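Local coordinates for PA0821 (Pseudomonas aeruginosa, PDB 7DRG), which probably acts as a type VI secretion immunity protein (antitoxin) that protects the producing cell against a putative VRR-NUC nuclease effector, at residues F259-Y264 / V268-G273; Q164-F169 / S231-L236; Y275-G280 / P287-L292. All coordinates share one frame; numbering follows the deposited sequence.

Interaction 1: F259-Y264 / V268-G273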
ATOM      1  N   PHE B 259      10.279  28.597  -2.671  1.00 25.65           N
ATOM      2  CA  PHE B 259       9.208  28.695  -3.652  1.00 25.02           C
ATOM      3  C   PHE B 259       9.579  29.735  -4.693  1.00 28.35           C
ATOM      4  O   PHE B 259      10.041  30.831  -4.351  1.00 28.99           O
ATOM      5  CB  PHE B 259       7.877  29.054  -2.986  1.00 22.95           C
ATOM      6  CG  PHE B 259       7.377  27.998  -2.041  1.00 24.61           C
ATOM      7  CD1 PHE B 259       7.824  27.950  -0.729  1.00 24.67           C
ATOM      8  CD2 PHE B 259       6.467  27.040  -2.466  1.00 26.46           C
ATOM      9  CE1 PHE B 259       7.374  26.973   0.141  1.00 26.32           C
ATOM     10  CE2 PHE B 259       6.013  26.060  -1.602  1.00 27.94           C
ATOM     11  CZ  PHE B 259       6.465  26.022  -0.298  1.00 27.23           C
ATOM     12  N   ALA B 260       9.397  29.378  -5.960  1.00 23.33           N
ATOM     13  CA  ALA B 260       9.622  30.283  -7.075  1.00 24.79           C
ATOM     14  C   ALA B 260       8.309  30.510  -7.808  1.00 25.09           C
ATOM     15  O   ALA B 260       7.425  29.647  -7.819  1.00 24.29           O
ATOM     16  CB  ALA B 260      10.674  29.734  -8.047  1.00 25.26           C
ATOM     17  N   PHE B 261       8.191  31.683  -8.420  1.00 22.26           N
ATOM     18  CA  PHE B 261       6.984  32.079  -9.128  1.00 25.11           C
ATOM     19  C   PHE B 261       7.351  32.486 -10.542  1.00 27.41           C
ATOM     20  O   PHE B 261       8.254  33.303 -10.749  1.00 26.25           O
ATOM     21  CB  PHE B 261       6.268  33.219  -8.399  1.00 25.51           C
ATOM     22  CG  PHE B 261       5.890  32.871  -6.995  1.00 27.64           C
ATOM     23  CD1 PHE B 261       6.816  32.973  -5.972  1.00 32.83           C
ATOM     24  CD2 PHE B 261       4.620  32.401  -6.701  1.00 28.34           C
ATOM     25  CE1 PHE B 261       6.477  32.627  -4.678  1.00 36.00           C
ATOM     26  CE2 PHE B 261       4.274  32.064  -5.409  1.00 29.39           C
ATOM     27  CZ  PHE B 261       5.204  32.174  -4.396  1.00 36.89           C
ATOM     28  N   TYR B 262       6.669  31.888 -11.510  1.00 21.22           N
ATOM     29  CA  TYR B 262       6.875  32.188 -12.917  1.00 22.13           C
ATOM     30  C   TYR B 262       5.596  32.802 -13.455  1.00 23.65           C
ATOM     31  O   TYR B 262       4.589  32.108 -13.651  1.00 24.18           O
ATOM     32  CB  TYR B 262       7.271  30.933 -13.697  1.00 23.64           C
ATOM     33  CG  TYR B 262       8.503  30.260 -13.143  1.00 24.03           C
ATOM     34  CD1 TYR B 262       9.776  30.751 -13.422  1.00 25.11           C
ATOM     35  CD2 TYR B 262       8.392  29.146 -12.321  1.00 20.40           C
ATOM     36  CE1 TYR B 262      10.899  30.142 -12.906  1.00 21.18           C
ATOM     37  CE2 TYR B 262       9.512  28.526 -11.805  1.00 23.58           C
ATOM     38  CZ  TYR B 262      10.761  29.024 -12.096  1.00 21.36           C
ATOM     39  OH  TYR B 262      11.876  28.406 -11.577  1.00 23.59           O
ATOM     40  N   ARG B 263       5.641  34.104 -13.699  1.00 23.62           N
ATOM     41  CA  ARG B 263       4.544  34.786 -14.368  1.00 27.62           C
ATOM     42  C   ARG B 263       4.726  34.594 -15.863  1.00 35.63           C
ATOM     43  O   ARG B 263       5.590  35.210 -16.487  1.00 35.82           O
ATOM     44  CB  ARG B 263       4.504  36.263 -13.985  1.00 31.55           C
ATOM     45  CG  ARG B 263       3.509  36.554 -12.873  1.00 36.50           C
ATOM     46  CD  ARG B 263       3.438  38.033 -12.493  1.00 52.60           C
ATOM     47  NE  ARG B 263       3.075  38.883 -13.620  1.00 58.49           N
ATOM     48  CZ  ARG B 263       3.805  39.907 -14.044  1.00 59.74           C
ATOM     49  NH1 ARG B 263       4.937  40.220 -13.423  1.00 56.38           N
ATOM     50  NH2 ARG B 263       3.397  40.624 -15.081  1.00 60.67           N
ATOM     51  N   TYR B 264       3.953  33.684 -16.425  1.00 30.78           N
ATOM     52  CA  TYR B 264       3.691  33.694 -17.846  1.00 34.40           C
ATOM     53  C   TYR B 264       2.520  34.665 -18.036  1.00 39.89           C
ATOM     54  O   TYR B 264       2.115  35.356 -17.096  1.00 50.42           O
ATOM     55  CB  TYR B 264       3.457  32.265 -18.342  1.00 34.25           C
ATOM     56  CG  TYR B 264       2.184  31.669 -17.823  1.00 27.45           C
ATOM     57  CD1 TYR B 264       2.130  31.048 -16.578  1.00 26.53           C
ATOM     58  CD2 TYR B 264       1.021  31.752 -18.570  1.00 27.17           C
ATOM     59  CE1 TYR B 264       0.955  30.533 -16.108  1.00 22.58           C
ATOM     60  CE2 TYR B 264      -0.153  31.248 -18.112  1.00 23.42           C
ATOM     61  CZ  TYR B 264      -0.186  30.628 -16.882  1.00 25.12           C
ATOM     62  OH  TYR B 264      -1.376  30.128 -16.436  1.00 26.35           O
ATOM     63  N   VAL B 268       0.103  32.152 -13.263  1.00 23.38           N
ATOM     64  CA  VAL B 268       1.390  31.942 -12.616  1.00 22.52           C
ATOM     65  C   VAL B 268       1.621  30.446 -12.445  1.00 20.31           C
ATOM     66  O   VAL B 268       0.679  29.670 -12.254  1.00 24.46           O
ATOM     67  CB  VAL B 268       1.466  32.684 -11.259  1.00 24.90           C
ATOM     68  CG1 VAL B 268       0.462  32.118 -10.263  1.00 27.24           C
ATOM     69  CG2 VAL B 268       2.887  32.659 -10.695  1.00 29.48           C
ATOM     70  N   VAL B 269       2.883  30.039 -12.557  1.00 19.78           N
ATOM     71  CA  VAL B 269       3.323  28.710 -12.143  1.00 19.79           C
ATOM     72  C   VAL B 269       4.122  28.860 -10.858  1.00 20.20           C
ATOM     73  O   VAL B 269       5.043  29.685 -10.778  1.00 22.06           O
ATOM     74  CB  VAL B 269       4.160  28.005 -13.223  1.00 19.38           C
ATOM     75  CG1 VAL B 269       4.725  26.677 -12.669  1.00 19.70           C
ATOM     76  CG2 VAL B 269       3.325  27.740 -14.451  1.00 20.46           C
ATOM     77  N   ILE B 270       3.766  28.072  -9.855  1.00 17.68           N
ATOM     78  CA  ILE B 270       4.461  28.043  -8.573  1.00 20.14           C
ATOM     79  C   ILE B 270       5.338  26.802  -8.546  1.00 22.90           C
ATOM     80  O   ILE B 270       4.865  25.702  -8.845  1.00 21.42           O
ATOM     81  CB  ILE B 270       3.465  28.034  -7.403  1.00 23.04           C
ATOM     82  CG1 ILE B 270       2.500  29.213  -7.514  1.00 25.99           C
ATOM     83  CG2 ILE B 270       4.207  28.040  -6.058  1.00 22.56           C
ATOM     84  CD1 ILE B 270       1.390  29.197  -6.495  1.00 30.86           C
ATOM     85  N   GLN B 271       6.612  26.976  -8.201  1.00 19.95           N
ATOM     86  CA  GLN B 271       7.541  25.866  -8.024  1.00 21.30           C
ATOM     87  C   GLN B 271       7.729  25.645  -6.529  1.00 22.69           C
ATOM     88  O   GLN B 271       8.189  26.546  -5.821  1.00 21.64           O
ATOM     89  CB  GLN B 271       8.881  26.151  -8.708  1.00 20.27           C
ATOM     90  CG  GLN B 271       9.952  25.095  -8.416  1.00 21.83           C
ATOM     91  CD  GLN B 271      11.288  25.399  -9.081  1.00 19.86           C
ATOM     92  OE1 GLN B 271      11.369  26.225  -9.997  1.00 23.61           O
ATOM     93  NE2 GLN B 271      12.340  24.721  -8.636  1.00 22.66           N
ATOM     94  N   ALA B 272       7.358  24.460  -6.048  1.00 19.22           N
ATOM     95  CA  ALA B 272       7.415  24.149  -4.620  1.00 19.95           C
ATOM     96  C   ALA B 272       8.637  23.277  -4.355  1.00 21.36           C
ATOM     97  O   ALA B 272       8.553  22.052  -4.358  1.00 22.69           O
ATOM     98  CB  ALA B 272       6.133  23.451  -4.169  1.00 21.44           C
ATOM     99  N   GLY B 273       9.773  23.913  -4.081  1.00 24.22           N
ATOM    100  CA  GLY B 273      10.967  23.186  -3.705  1.00 26.16           C
ATOM    101  C   GLY B 273      11.961  23.036  -4.845  1.00 24.25           C
ATOM    102  O   GLY B 273      11.679  23.312  -6.014  1.00 22.58           O
TER
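Tyr-262 and Gln-271 meet at their polar ends. Tyr-262 OH donates to Gln-271 OE1 (2.7 Å), arriving almost in line with the amide C=O (166°). The ring and amide planes are 17° apart, and OE1 lies at the ring's edge, in its plane. Gln-271 reaches this far because its CG is anti to the backbone N (chi1 173°) and the chain runs on extended. Gln-271 NE2 donates to Gly-273 O (3.0 Å) and also to Asn-356 O, while Tyr-262 OH has a second partner in Leu-358 N. A buried amide and phenol are thus well satisfied and fixed in rotation, and they tie the pair to the C-terminal residues. Val-268 plays an apolar part on the other face. Its CG2 rests 4.1 Å from Phe-261 CB and 3.5 Å from Tyr-262 O, and a beta-branched residue suits so extended a backbone. The Tyr-264 ring crosses the Val-269 side chain at about a right angle, its CE1 3.4 Å from Val-268 N. On the face of Val-268, Phe-261 and Ile-270, Ala-272 is small enough to let Phe-259 CE2 approach its CB to 3.7 Å. Paired backbone bonds, among them Gln-271 N to Ala-260 O at 2.8 Å, complete an antiparallel beta hairpin.

Interaction 2: Q164-F169 / S231-L236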
ATOM      1  N   GLN B 164      11.511  24.090 -18.016  1.00 16.87           N
ATOM      2  CA  GLN B 164      11.412  25.016 -19.139  1.00 18.50           C
ATOM      3  C   GLN B 164      10.247  24.659 -20.058  1.00 19.94           C
ATOM      4  O   GLN B 164       9.529  25.546 -20.535  1.00 17.84           O
ATOM      5  CB  GLN B 164      12.725  25.026 -19.925  1.00 20.23           C
ATOM      6  CG  GLN B 164      12.780  26.099 -20.996  1.00 22.62           C
ATOM      7  CD  GLN B 164      12.915  27.492 -20.407  1.00 25.02           C
ATOM      8  OE1 GLN B 164      13.926  27.816 -19.775  1.00 26.72           O
ATOM      9  NE2 GLN B 164      11.890  28.317 -20.593  1.00 29.91           N
ATOM     10  N   LEU B 165      10.042  23.367 -20.316  1.00 18.17           N
ATOM     11  CA  LEU B 165       8.906  22.953 -21.139  1.00 18.11           C
ATOM     12  C   LEU B 165       7.590  23.354 -20.491  1.00 17.37           C
ATOM     13  O   LEU B 165       6.690  23.875 -21.160  1.00 17.05           O
ATOM     14  CB  LEU B 165       8.931  21.439 -21.378  1.00 17.47           C
ATOM     15  CG  LEU B 165      10.071  20.831 -22.187  1.00 21.54           C
ATOM     16  CD1 LEU B 165       9.892  19.315 -22.246  1.00 23.52           C
ATOM     17  CD2 LEU B 165      10.134  21.430 -23.591  1.00 24.92           C
ATOM     18  N   PHE B 166       7.449  23.097 -19.185  1.00 14.99           N
ATOM     19  CA  PHE B 166       6.184  23.381 -18.515  1.00 14.95           C
ATOM     20  C   PHE B 166       5.840  24.864 -18.595  1.00 18.23           C
ATOM     21  O   PHE B 166       4.694  25.230 -18.886  1.00 17.24           O
ATOM     22  CB  PHE B 166       6.239  22.900 -17.058  1.00 17.30           C
ATOM     23  CG  PHE B 166       4.899  22.847 -16.390  1.00 15.53           C
ATOM     24  CD1 PHE B 166       4.075  21.747 -16.562  1.00 15.67           C
ATOM     25  CD2 PHE B 166       4.460  23.890 -15.589  1.00 19.09           C
ATOM     26  CE1 PHE B 166       2.834  21.700 -15.950  1.00 15.31           C
ATOM     27  CE2 PHE B 166       3.226  23.843 -14.977  1.00 19.80           C
ATOM     28  CZ  PHE B 166       2.412  22.740 -15.156  1.00 17.98           C
ATOM     29  N   ILE B 167       6.828  25.731 -18.371  1.00 17.39           N
ATOM     30  CA  ILE B 167       6.588  27.167 -18.473  1.00 20.98           C
ATOM     31  C   ILE B 167       6.313  27.567 -19.920  1.00 18.43           C
ATOM     32  O   ILE B 167       5.396  28.348 -20.195  1.00 19.28           O
ATOM     33  CB  ILE B 167       7.778  27.946 -17.889  1.00 19.72           C
ATOM     34  CG1 ILE B 167       8.076  27.500 -16.454  1.00 24.31           C
ATOM     35  CG2 ILE B 167       7.510  29.443 -17.967  1.00 19.55           C
ATOM     36  CD1 ILE B 167       6.882  27.513 -15.541  1.00 26.99           C
ATOM     37  N   ASP B 168       7.113  27.059 -20.862  1.00 17.01           N
ATOM     38  CA  ASP B 168       6.906  27.391 -22.270  1.00 15.95           C
ATOM     39  C   ASP B 168       5.521  26.970 -22.735  1.00 18.02           C
ATOM     40  O   ASP B 168       4.855  27.710 -23.470  1.00 17.61           O
ATOM     41  CB  ASP B 168       7.971  26.727 -23.143  1.00 16.68           C
ATOM     42  CG  ASP B 168       9.324  27.432 -23.062  1.00 20.75           C
ATOM     43  OD1 ASP B 168       9.423  28.461 -22.374  1.00 22.84           O
ATOM     44  OD2 ASP B 168      10.297  26.944 -23.680  1.00 22.53           O
ATOM     45  N   PHE B 169       5.067  25.785 -22.310  1.00 16.84           N
ATOM     46  CA  PHE B 169       3.754  25.311 -22.739  1.00 16.37           C
ATOM     47  C   PHE B 169       2.645  26.144 -22.108  1.00 15.63           C
ATOM     48  O   PHE B 169       1.647  26.466 -22.764  1.00 19.07           O
ATOM     49  CB  PHE B 169       3.547  23.831 -22.364  1.00 14.52           C
ATOM     50  CG  PHE B 169       4.483  22.857 -23.044  1.00 16.58           C
ATOM     51  CD1 PHE B 169       5.443  23.267 -23.950  1.00 17.47           C
ATOM     52  CD2 PHE B 169       4.371  21.496 -22.764  1.00 15.39           C
ATOM     53  CE1 PHE B 169       6.288  22.358 -24.552  1.00 16.09           C
ATOM     54  CE2 PHE B 169       5.214  20.579 -23.365  1.00 19.48           C
ATOM     55  CZ  PHE B 169       6.166  21.001 -24.263  1.00 20.04           C
ATOM     56  N   SER B 231       1.430  20.300  -6.653  1.00 18.22           N
ATOM     57  CA  SER B 231       2.542  19.363  -6.766  1.00 18.47           C
ATOM     58  C   SER B 231       3.814  20.191  -6.852  1.00 18.92           C
ATOM     59  O   SER B 231       3.843  21.336  -6.393  1.00 19.62           O
ATOM     60  CB  SER B 231       2.354  18.415  -7.964  1.00 20.05           C
ATOM     61  OG  SER B 231       3.242  17.311  -7.842  1.00 19.02           O
ATOM     62  N   TRP B 232       4.875  19.614  -7.424  1.00 16.98           N
ATOM     63  CA  TRP B 232       6.124  20.363  -7.564  1.00 17.68           C
ATOM     64  C   TRP B 232       5.897  21.661  -8.329  1.00 16.26           C
ATOM     65  O   TRP B 232       6.380  22.728  -7.928  1.00 18.10           O
ATOM     66  CB  TRP B 232       7.185  19.505  -8.260  1.00 18.55           C
ATOM     67  CG  TRP B 232       8.506  20.210  -8.391  1.00 17.77           C
ATOM     68  CD1 TRP B 232       9.184  20.875  -7.404  1.00 18.61           C
ATOM     69  CD2 TRP B 232       9.311  20.323  -9.573  1.00 16.86           C
ATOM     70  NE1 TRP B 232      10.354  21.397  -7.902  1.00 19.53           N
ATOM     71  CE2 TRP B 232      10.460  21.072  -9.228  1.00 17.79           C
ATOM     72  CE3 TRP B 232       9.179  19.856 -10.883  1.00 19.92           C
ATOM     73  CZ2 TRP B 232      11.469  21.359 -10.148  1.00 20.18           C
ATOM     74  CZ3 TRP B 232      10.177  20.149 -11.799  1.00 20.05           C
ATOM     75  CH2 TRP B 232      11.301  20.894 -11.435  1.00 19.99           C
ATOM     76  N   LEU B 233       5.160  21.590  -9.433  1.00 16.90           N
ATOM     77  CA  LEU B 233       4.714  22.778 -10.141  1.00 17.81           C
ATOM     78  C   LEU B 233       3.196  22.834 -10.048  1.00 17.08           C
ATOM     79  O   LEU B 233       2.525  21.805 -10.165  1.00 17.22           O
ATOM     80  CB  LEU B 233       5.162  22.759 -11.601  1.00 17.16           C
ATOM     81  CG  LEU B 233       6.632  22.427 -11.865  1.00 18.19           C
ATOM     82  CD1 LEU B 233       6.944  22.536 -13.353  1.00 16.72           C
ATOM     83  CD2 LEU B 233       7.552  23.351 -11.060  1.00 19.42           C
ATOM     84  N   THR B 234       2.666  24.026  -9.796  1.00 17.28           N
ATOM     85  CA  THR B 234       1.232  24.255  -9.709  1.00 16.74           C
ATOM     86  C   THR B 234       0.893  25.465 -10.560  1.00 18.06           C
ATOM     87  O   THR B 234       1.507  26.519 -10.395  1.00 20.23           O
ATOM     88  CB  THR B 234       0.803  24.483  -8.259  1.00 18.34           C
ATOM     89  OG1 THR B 234       1.292  23.401  -7.455  1.00 18.85           O
ATOM     90  CG2 THR B 234      -0.720  24.515  -8.156  1.00 22.21           C
ATOM     91  N   LEU B 235      -0.073  25.317 -11.470  1.00 16.42           N
ATOM     92  CA  LEU B 235      -0.453  26.389 -12.386  1.00 18.22           C
ATOM     93  C   LEU B 235      -1.833  26.920 -12.014  1.00 19.39           C
ATOM     94  O   LEU B 235      -2.795  26.151 -11.924  1.00 22.06           O
ATOM     95  CB  LEU B 235      -0.440  25.906 -13.844  1.00 17.73           C
ATOM     96  CG  LEU B 235      -0.713  26.985 -14.906  1.00 19.61           C
ATOM     97  CD1 LEU B 235      -0.017  26.623 -16.182  1.00 21.21           C
ATOM     98  CD2 LEU B 235      -2.206  27.132 -15.181  1.00 20.14           C
ATOM     99  N   LEU B 236      -1.930  28.237 -11.838  1.00 21.31           N
ATOM    100  CA  LEU B 236      -3.195  28.919 -11.603  1.00 18.13           C
ATOM    101  C   LEU B 236      -3.389  29.969 -12.684  1.00 23.05           C
ATOM    102  O   LEU B 236      -2.497  30.790 -12.903  1.00 24.38           O
ATOM    103  CB  LEU B 236      -3.216  29.614 -10.241  1.00 22.78           C
ATOM    104  CG  LEU B 236      -2.797  28.819  -9.005  1.00 21.72           C
ATOM    105  CD1 LEU B 236      -2.849  29.726  -7.789  1.00 25.22           C
ATOM    106  CD2 LEU B 236      -3.687  27.601  -8.800  1.00 25.11           C
TER
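Within residues 164-169, one side chain, Phe-166, carries the purely apolar contact to Leu-233 and Leu-235; Phe-162, Leu-163 and Ala-170 touch the same leucines. This is a helix packed on a beta sheet: residues 164-169 belong to helix 161-173, while strand 233-237 runs between strands 177-180 and 267-272. A classic beta bulge, in which Trp-232 and Leu-233 both face Ala-180, opens that strand. Leu-233 and Leu-235 alternate with Thr-234, so both point toward the helix, whereas Thr-234 turns to the other side, where helix 288-297 lies. There Thr-234 OG1 accepts from Ser-231 N at 3.2 Å, which pins the bulge end of the strand. Phe-166 CG is anti to the backbone N (chi1 -166°), which carries the flat ring out from the helix toward the strand. A broad, rigid ring suits this place because it can meet two leucines at once. Leu-235 gives the looser half, its CB 4.4 Å from Phe-166 CE2. Leu-233 packs more closely; ring and leucine branch point in opposite senses and overlap along their flanks. Leu-233 CB sits over one face of the ring, 4.0 Å from Phe-166 CE2, and Leu-233 CD1 comes to 3.6 Å from Phe-166 CD2.

Interaction 3: Y275-G280 / P287-L292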
ATOM      1  N   TYR B 275      13.286  20.409  -6.143  1.00 22.65           N
ATOM      2  CA  TYR B 275      13.046  19.282  -7.032  1.00 25.77           C
ATOM      3  C   TYR B 275      11.696  18.688  -6.668  1.00 23.72           C
ATOM      4  O   TYR B 275      11.161  18.981  -5.594  1.00 23.46           O
ATOM      5  CB  TYR B 275      14.158  18.223  -6.909  1.00 23.91           C
ATOM      6  CG  TYR B 275      14.646  17.971  -5.498  1.00 28.69           C
ATOM      7  CD1 TYR B 275      13.833  17.365  -4.549  1.00 28.14           C
ATOM      8  CD2 TYR B 275      15.935  18.323  -5.128  1.00 32.56           C
ATOM      9  CE1 TYR B 275      14.289  17.132  -3.259  1.00 32.31           C
ATOM     10  CE2 TYR B 275      16.399  18.095  -3.852  1.00 31.85           C
ATOM     11  CZ  TYR B 275      15.575  17.501  -2.922  1.00 34.46           C
ATOM     12  OH  TYR B 275      16.052  17.280  -1.651  1.00 40.26           O
ATOM     13  N   PRO B 276      11.108  17.865  -7.536  1.00 21.88           N
ATOM     14  CA  PRO B 276       9.847  17.216  -7.161  1.00 18.57           C
ATOM     15  C   PRO B 276      10.047  16.233  -6.018  1.00 22.23           C
ATOM     16  O   PRO B 276      11.100  15.603  -5.888  1.00 23.32           O
ATOM     17  CB  PRO B 276       9.408  16.504  -8.449  1.00 21.14           C
ATOM     18  CG  PRO B 276      10.662  16.320  -9.240  1.00 22.52           C
ATOM     19  CD  PRO B 276      11.497  17.546  -8.922  1.00 21.77           C
ATOM     20  N   TYR B 277       9.008  16.103  -5.187  1.00 21.32           N
ATOM     21  CA  TYR B 277       9.048  15.295  -3.968  1.00 22.56           C
ATOM     22  C   TYR B 277       8.072  14.132  -4.069  1.00 23.51           C
ATOM     23  O   TYR B 277       6.880  14.340  -4.326  1.00 26.10           O
ATOM     24  CB  TYR B 277       8.687  16.123  -2.730  1.00 22.46           C
ATOM     25  CG  TYR B 277       9.776  17.033  -2.212  1.00 23.26           C
ATOM     26  CD1 TYR B 277      10.079  18.225  -2.854  1.00 24.93           C
ATOM     27  CD2 TYR B 277      10.475  16.718  -1.050  1.00 30.04           C
ATOM     28  CE1 TYR B 277      11.071  19.063  -2.370  1.00 28.49           C
ATOM     29  CE2 TYR B 277      11.462  17.550  -0.558  1.00 29.32           C
ATOM     30  CZ  TYR B 277      11.759  18.723  -1.227  1.00 27.74           C
ATOM     31  OH  TYR B 277      12.743  19.567  -0.748  1.00 29.02           O
ATOM     32  N   ILE B 278       8.584  12.919  -3.847  1.00 26.66           N
ATOM     33  CA  ILE B 278       7.743  11.730  -3.730  1.00 29.42           C
ATOM     34  C   ILE B 278       7.044  11.698  -2.378  1.00 27.92           C
ATOM     35  O   ILE B 278       5.838  11.436  -2.282  1.00 26.52           O
ATOM     36  CB  ILE B 278       8.592  10.462  -3.939  1.00 38.55           C
ATOM     37  CG1 ILE B 278       9.067  10.347  -5.386  1.00 42.07           C
ATOM     38  CG2 ILE B 278       7.821   9.218  -3.516  1.00 40.00           C
ATOM     39  CD1 ILE B 278      10.111   9.262  -5.596  1.00 42.37           C
ATOM     40  N   ALA B 279       7.795  11.966  -1.316  1.00 27.91           N
ATOM     41  CA  ALA B 279       7.296  11.865   0.050  1.00 32.59           C
ATOM     42  C   ALA B 279       8.157  12.764   0.930  1.00 31.26           C
ATOM     43  O   ALA B 279       8.942  13.579   0.433  1.00 34.71           O
ATOM     44  CB  ALA B 279       7.301  10.408   0.531  1.00 30.94           C
ATOM     45  N   GLY B 280       8.009  12.612   2.244  1.00 34.43           N
ATOM     46  CA  GLY B 280       8.705  13.460   3.191  1.00 34.41           C
ATOM     47  C   GLY B 280       9.911  12.816   3.847  1.00 45.45           C
ATOM     48  O   GLY B 280      10.925  12.567   3.188  1.00 50.25           O
ATOM     49  N   PRO B 287       5.550  15.819   1.859  1.00 24.62           N
ATOM     50  CA  PRO B 287       6.659  16.746   1.565  1.00 27.56           C
ATOM     51  C   PRO B 287       6.383  18.137   2.120  1.00 25.63           C
ATOM     52  O   PRO B 287       5.322  18.716   1.870  1.00 25.41           O
ATOM     53  CB  PRO B 287       6.717  16.765   0.031  1.00 27.35           C
ATOM     54  CG  PRO B 287       5.945  15.556  -0.414  1.00 27.26           C
ATOM     55  CD  PRO B 287       4.896  15.330   0.632  1.00 23.95           C
ATOM     56  N   ALA B 288       7.354  18.680   2.860  1.00 27.30           N
ATOM     57  CA  ALA B 288       7.165  19.994   3.469  1.00 25.28           C
ATOM     58  C   ALA B 288       6.806  21.091   2.469  1.00 24.46           C
ATOM     59  O   ALA B 288       5.893  21.883   2.769  1.00 25.38           O
ATOM     60  CB  ALA B 288       8.417  20.388   4.273  1.00 24.72           C
ATOM     61  N   PRO B 289       7.450  21.219   1.302  1.00 22.78           N
ATOM     62  CA  PRO B 289       7.038  22.306   0.401  1.00 22.38           C
ATOM     63  C   PRO B 289       5.610  22.134  -0.097  1.00 23.78           C
ATOM     64  O   PRO B 289       4.884  23.126  -0.245  1.00 23.72           O
ATOM     65  CB  PRO B 289       8.072  22.244  -0.737  1.00 26.27           C
ATOM     66  CG  PRO B 289       9.229  21.480  -0.172  1.00 26.35           C
ATOM     67  CD  PRO B 289       8.621  20.491   0.775  1.00 23.52           C
ATOM     68  N   TYR B 290       5.168  20.897  -0.328  1.00 22.39           N
ATOM     69  CA  TYR B 290       3.798  20.693  -0.792  1.00 23.99           C
ATOM     70  C   TYR B 290       2.792  20.979   0.314  1.00 22.41           C
ATOM     71  O   TYR B 290       1.696  21.479   0.045  1.00 23.71           O
ATOM     72  CB  TYR B 290       3.594  19.266  -1.297  1.00 19.57           C
ATOM     73  CG  TYR B 290       4.398  18.813  -2.508  1.00 19.84           C
ATOM     74  CD1 TYR B 290       5.517  19.507  -2.962  1.00 21.05           C
ATOM     75  CD2 TYR B 290       4.017  17.660  -3.201  1.00 21.33           C
ATOM     76  CE1 TYR B 290       6.243  19.058  -4.064  1.00 17.20           C
ATOM     77  CE2 TYR B 290       4.728  17.211  -4.292  1.00 19.58           C
ATOM     78  CZ  TYR B 290       5.837  17.910  -4.723  1.00 19.81           C
ATOM     79  OH  TYR B 290       6.539  17.453  -5.823  1.00 19.79           O
ATOM     80  N   VAL B 291       3.129  20.632   1.564  1.00 23.47           N
ATOM     81  CA  VAL B 291       2.229  20.918   2.681  1.00 24.62           C
ATOM     82  C   VAL B 291       1.970  22.415   2.783  1.00 23.54           C
ATOM     83  O   VAL B 291       0.831  22.864   2.968  1.00 24.62           O
ATOM     84  CB  VAL B 291       2.813  20.363   3.993  1.00 23.17           C
ATOM     85  CG1 VAL B 291       2.102  20.977   5.211  1.00 26.07           C
ATOM     86  CG2 VAL B 291       2.729  18.860   4.010  1.00 26.78           C
ATOM     87  N   LEU B 292       3.031  23.214   2.667  1.00 23.79           N
ATOM     88  CA  LEU B 292       2.873  24.655   2.795  1.00 25.34           C
ATOM     89  C   LEU B 292       2.072  25.236   1.632  1.00 24.50           C
ATOM     90  O   LEU B 292       1.207  26.098   1.834  1.00 26.95           O
ATOM     91  CB  LEU B 292       4.245  25.319   2.909  1.00 23.91           C
ATOM     92  CG  LEU B 292       5.007  25.008   4.199  1.00 32.04           C
ATOM     93  CD1 LEU B 292       6.414  25.569   4.116  1.00 36.66           C
ATOM     94  CD2 LEU B 292       4.271  25.558   5.424  1.00 30.85           C
TER
HETATM   95  O   HOH W   1       5.855  15.048  -6.921  1.00 17.99           O
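Tyr-277 and Tyr-290 meet as an offset edge-to-face pair: the edge of the Tyr-277 ring is turned toward the face of Tyr-290, with the planes at 71° and the centroids 6.0 Å apart. Tyr-277 CB lies over a face of the Tyr-290 ring, 3.9 Å from Tyr-290 CZ, and Pro-287 CB stands over a face of that ring. Tyr-277 CG, anti to its carbonyl carbon (chi1 -77°), turns the ring toward the helix start. There Pro-289 crosses it at about a right angle, with Pro-289 CD over one face in a CH-pi contact 4.2 Å from the Tyr-277 centroid; Tyr-275 CE1 lies over the opposite face. Pro-287 points the opposite way to Tyr-277 and packs at the base of that side chain, its CB 3.5 Å from Tyr-277 CB. Compact, rigid proline rings present CH groups that suit close packing on an aromatic. Tyr-290 OH accepts a virtually straight bond (179°) from Tyr-277 N at 2.9 Å and gives its proton to a water at 2.7 Å, which donates to Tyr-277 O. Both the N-H and the carbonyl of Tyr-277 are thereby held. Tyr-277 OH ties the loop to Glu-349, just after helix 338-348. Pro-287 occupies the N-cap and Pro-289 the first turn, where a missing N-H costs no helical bond. Here a loop folds back over the proline-rich start of the helix it leads into.

Overall arrangement
The three contacts lie side by side in one part of the fold. Interactions 1 and 2 share a sheet: strand 267-272 lies between 259-264 and 233-237, so the hairpin of interaction 1 continues the surface on which the helix of interaction 2 packs, and Ile-167 also touches Val-269. Both are buried, but the first combines backbone bonding with a polar side-chain pair, whereas the second is wholly apolar. Interaction 3, partly buried, lies beyond the hairpin's end and combines tyrosine and proline packing with a direct and a water-mediated bond from a phenol to the loop backbone. Its helix faces the hairpin through Pro-289 and Leu-292, both against Phe-259, while Trp-232 packs on Pro-276 and Tyr-290, joining interactions 2 and 3.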